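Local coordinates for ESX-1 secretion system protein eccD1 (Mycobacterium tuberculosis, PDB 4KV2) that forms part of the ESX-1 type VII secretion system, which delivers virulence factors such as EsxA and EsxB to host cells during infection, at residues Ala24-Met27 and Glu28-Ile31; Asp74-Leu77 and Asp78-Gly81. All blocks are in the same frame, centred on the assembly; numbering follows the deposited sequence.

In the fold
Both contacts are local turns of one ubiquitin-like domain, with centres about 9 Å apart on the same side of the chain's centre. Contact 1 lies in the loop leading from strand 15-22 into helix 31-41, contact 2 in the loop between strands 62-64 and 86-91. They meet directly: M27 N lies 2.9 Å from Q75 O, a probable hydrogen bond, and L77 packs on the hydroxyl end of Y30. Contact 1 is the more buried, built on an aromatic ring and carbonyl oxygens and partly covered by the second subunit. Contact 2 is more exposed and relies on serine and aspartate, with L77 turned inward.

Contact 1 (Ala24-Met27 and Glu28-Ile31); sequences AVPM and ETYI
The ring of Y30 lies folded over the preceding turn of chain, with M27 O 3.9 Å above its plane and over its centre. Its CG sits between the backbone N and the carbonyl carbon (chi1 60°), which brings the ring back across this turn. M27 crosses the far end of the ring, its CG 3.5 Å from Y30 OH. This is the tight part of the contact: V25, M27 and Y30 are buried, and F63 of strand 62-64 packs against both the methionine and the tyrosine. A flexible thioether chain and a flat ring suit such a place, while the phenol keeps its polar end satisfied by donating to a water 2.6 Å from OH, which in turn donates to V25 O. P26 O receives T29 N at 3.1 Å and also T29 OG1 at 3.1 Å, both from the same face of the carbonyl plane; a threonine supplies the hydroxyl for this second bond, and its CB and OG1 lie against V25 CG1. V37 and A36 of the second subunit pack on Y30 and T29.

The solvent side is looser. There E28 points its carboxylate outward, and its aliphatic CG passes P26 CB at 4.1 Å.

Y30 N donates to M27 O, and Y30 is the N-cap of helix 31-41. The chemistry thus implies a turn fixed by carbonyls bonded three residues ahead, delivering the chain into the helix.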
loop_
_atom_site.group_PDB
_atom_site.type_symbol
_atom_site.label_atom_id
_atom_site.label_comp_id
_atom_site.label_asym_id
_atom_site.label_seq_id
_atom_site.Cartn_x
_atom_site.Cartn_y
_atom_site.Cartn_z
ATOM N N ALA A 24 -2.940 6.235 -10.174
ATOM C CA ALA A 24 -2.256 6.450 -11.455
ATOM C C ALA A 24 -1.014 5.561 -11.684
ATOM O O ALA A 24 -0.418 5.585 -12.752
ATOM C CB ALA A 24 -1.895 7.924 -11.599
ATOM N N VAL A 25 -0.674 4.748 -10.685
ATOM C CA VAL A 25 0.469 3.856 -10.710
ATOM C C VAL A 25 -0.028 2.474 -11.125
ATOM O O VAL A 25 -1.119 2.065 -10.721
ATOM C CB VAL A 25 1.059 3.787 -9.289
ATOM C CG1 VAL A 25 2.174 2.772 -9.175
ATOM C CG2 VAL A 25 1.549 5.166 -8.876
ATOM N N PRO A 26 0.775 1.725 -11.902
ATOM C CA PRO A 26 0.328 0.403 -12.312
ATOM C C PRO A 26 -0.006 -0.497 -11.126
ATOM O O PRO A 26 0.675 -0.477 -10.105
ATOM C CB PRO A 26 1.522 -0.142 -13.106
ATOM C CG PRO A 26 2.123 1.080 -13.693
ATOM C CD PRO A 26 2.033 2.089 -12.580
ATOM N N MET A 27 -1.076 -1.251 -11.284
ATOM C CA MET A 27 -1.529 -2.186 -10.254
ATOM C C MET A 27 -0.460 -3.189 -9.803
ATOM O O MET A 27 -0.370 -3.476 -8.616
ATOM C CB MET A 27 -2.777 -2.907 -10.726
ATOM C CG MET A 27 -4.062 -2.086 -10.607
ATOM S SD MET A 27 -5.530 -2.815 -11.378
ATOM C CE MET A 27 -5.470 -2.161 -13.042
ATOM N N GLU A 28 0.383 -3.652 -10.719
ATOM C CA GLU A 28 1.485 -4.582 -10.375
ATOM C C GLU A 28 2.454 -4.039 -9.310
ATOM O O GLU A 28 3.087 -4.815 -8.610
ATOM C CB GLU A 28 2.275 -5.029 -11.635
ATOM C CG GLU A 28 2.915 -3.914 -12.436
ATOM C CD GLU A 28 3.313 -4.305 -13.859
ATOM O OE1 GLU A 28 3.003 -5.436 -14.315
ATOM O OE2 GLU A 28 3.940 -3.452 -14.536
ATOM N N THR A 29 2.539 -2.711 -9.186
ATOM C CA THR A 29 3.496 -2.059 -8.285
ATOM C C THR A 29 3.112 -2.264 -6.805
ATOM O O THR A 29 3.984 -2.312 -5.936
ATOM C CB THR A 29 3.581 -0.535 -8.577
ATOM O OG1 THR A 29 3.729 -0.328 -9.996
ATOM C CG2 THR A 29 4.762 0.085 -7.858
ATOM N N TYR A 30 1.825 -2.430 -6.532
ATOM C CA TYR A 30 1.352 -2.533 -5.158
ATOM C C TYR A 30 0.454 -3.717 -4.869
ATOM O O TYR A 30 0.060 -3.922 -3.726
ATOM C CB TYR A 30 0.641 -1.220 -4.731
ATOM C CG TYR A 30 -0.559 -0.872 -5.587
ATOM C CD1 TYR A 30 -1.827 -1.380 -5.295
ATOM C CD2 TYR A 30 -0.421 -0.033 -6.680
ATOM C CE1 TYR A 30 -2.921 -1.067 -6.080
ATOM C CE2 TYR A 30 -1.514 0.309 -7.470
ATOM C CZ TYR A 30 -2.765 -0.207 -7.159
ATOM O OH TYR A 30 -3.836 0.114 -7.954
ATOM N N ILE A 31 0.141 -4.539 -5.855
ATOM C CA ILE A 31 -0.831 -5.597 -5.580
ATOM C C ILE A 31 -0.332 -6.627 -4.547
ATOM O O ILE A 31 -1.114 -7.117 -3.721
ATOM C CB ILE A 31 -1.289 -6.310 -6.857
ATOM C CG1 ILE A 31 -2.421 -7.294 -6.490
ATOM C CG2 ILE A 31 -0.125 -6.984 -7.542
ATOM C CD1 ILE A 31 -3.305 -7.654 -7.623
HETATM O O HOH W 1 -3.598 2.052 -9.684
#

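Contact 2 (Asp74-Leu77 and Asp78-Gly81); sequences DQSL and DDAG
Q75 and D79 touch through their CB atoms, 3.8 Å apart, at the edge of a capping box that opens a single helical turn in this ubiquitin-like fold. The glutamine chain runs extended beyond CG, its amide plane turned 77° from the carboxylate of D79, so the two flat groups do not stack. Its long aliphatic part suits a partly exposed site beside the turn.

S76 comes next and carries the box. Its OG lies between the backbone N and the carbonyl carbon (chi1 65°), where it accepts D79 N at 3.0 Å. In return S76 N donates to D79 OD2 at 3.0 Å, along a nearly straight path of 176° that reaches the oxygen from above the carboxylate plane. Serine and aspartate suit these two places because each short side chain reaches the other's backbone NH. The turn is completed by A80 N, which donates to S76 O at 3.0 Å, and the small CB of A80 packs against that same carbonyl.

L77 follows, its side chain directed inward against Y30 and V82, as befits the one large apolar residue here. The type I turn from D78 to G81 overlaps the box, sharing D79 and A80 with this helical turn, and its last residue, glycine, adopts a positive phi. On the solvent side, a water lies 2.7 Å from S76 OG and makes a weak bond to D79 OD1 at 3.4 Å.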
loop_
_atom_site.group_PDB
_atom_site.type_symbol
_atom_site.label_atom_id
_atom_site.label_comp_id
_atom_site.label_asym_id
_atom_site.label_seq_id
_atom_site.Cartn_x
_atom_site.Cartn_y
_atom_site.Cartn_z
ATOM N N ASP A 74 -0.364 -4.195 -15.738
ATOM C CA ASP A 74 0.435 -3.044 -16.191
ATOM C C ASP A 74 -0.353 -1.740 -16.333
ATOM O O ASP A 74 0.200 -0.709 -16.714
ATOM C CB ASP A 74 1.230 -3.361 -17.460
ATOM C CG ASP A 74 0.367 -3.639 -18.672
ATOM O OD1 ASP A 74 -0.870 -3.718 -18.593
ATOM O OD2 ASP A 74 0.950 -3.809 -19.741
ATOM N N GLN A 75 -1.639 -1.778 -15.994
ATOM C CA GLN A 75 -2.488 -0.599 -16.032
ATOM C C GLN A 75 -2.732 -0.098 -14.618
ATOM O O GLN A 75 -2.613 -0.852 -13.675
ATOM C CB GLN A 75 -3.815 -0.922 -16.724
ATOM C CG GLN A 75 -3.708 -0.949 -18.233
ATOM C CD GLN A 75 -5.036 -1.263 -18.919
ATOM O OE1 GLN A 75 -6.133 -0.920 -18.424
ATOM N NE2 GLN A 75 -4.948 -1.921 -20.063
ATOM N N SER A 76 -3.019 1.196 -14.500
ATOM C CA SER A 76 -3.442 1.817 -13.254
ATOM C C SER A 76 -4.948 1.659 -13.116
ATOM O O SER A 76 -5.651 1.348 -14.099
ATOM C CB SER A 76 -3.101 3.307 -13.291
ATOM O OG SER A 76 -3.863 3.966 -14.319
ATOM N N LEU A 77 -5.455 1.860 -11.901
ATOM C CA LEU A 77 -6.919 1.927 -11.679
ATOM C C LEU A 77 -7.615 2.988 -12.549
ATOM O O LEU A 77 -8.747 2.778 -13.014
ATOM C CB LEU A 77 -7.210 2.172 -10.205
ATOM C CG LEU A 77 -6.831 1.019 -9.256
ATOM C CD1 LEU A 77 -6.927 1.521 -7.830
ATOM C CD2 LEU A 77 -7.755 -0.187 -9.428
ATOM N N ASP A 78 -6.943 4.122 -12.788
ATOM C CA ASP A 78 -7.492 5.147 -13.684
ATOM C C ASP A 78 -7.617 4.610 -15.112
ATOM O O ASP A 78 -8.654 4.779 -15.748
ATOM C CB ASP A 78 -6.603 6.389 -13.734
ATOM C CG ASP A 78 -6.704 7.269 -12.490
ATOM O OD1 ASP A 78 -7.686 7.205 -11.727
ATOM O OD2 ASP A 78 -5.772 8.074 -12.296
ATOM N N ASP A 79 -6.546 3.983 -15.606
ATOM C CA ASP A 79 -6.524 3.364 -16.947
ATOM C C ASP A 79 -7.688 2.386 -17.083
ATOM O O ASP A 79 -8.348 2.361 -18.106
ATOM C CB ASP A 79 -5.239 2.570 -17.195
ATOM C CG ASP A 79 -3.990 3.431 -17.304
ATOM O OD1 ASP A 79 -4.070 4.631 -17.673
ATOM O OD2 ASP A 79 -2.895 2.875 -17.024
ATOM N N ALA A 80 -7.943 1.605 -16.026
ATOM C CA ALA A 80 -9.011 0.609 -16.039
ATOM C C ALA A 80 -10.393 1.182 -15.787
ATOM O O ALA A 80 -11.373 0.427 -15.725
ATOM C CB ALA A 80 -8.719 -0.495 -15.012
ATOM N N GLY A 81 -10.495 2.498 -15.628
ATOM C CA GLY A 81 -11.786 3.123 -15.414
ATOM C C GLY A 81 -12.408 2.843 -14.062
ATOM O O GLY A 81 -13.620 2.910 -13.916
HETATM O O HOH W 2 -2.629 6.260 -15.055
#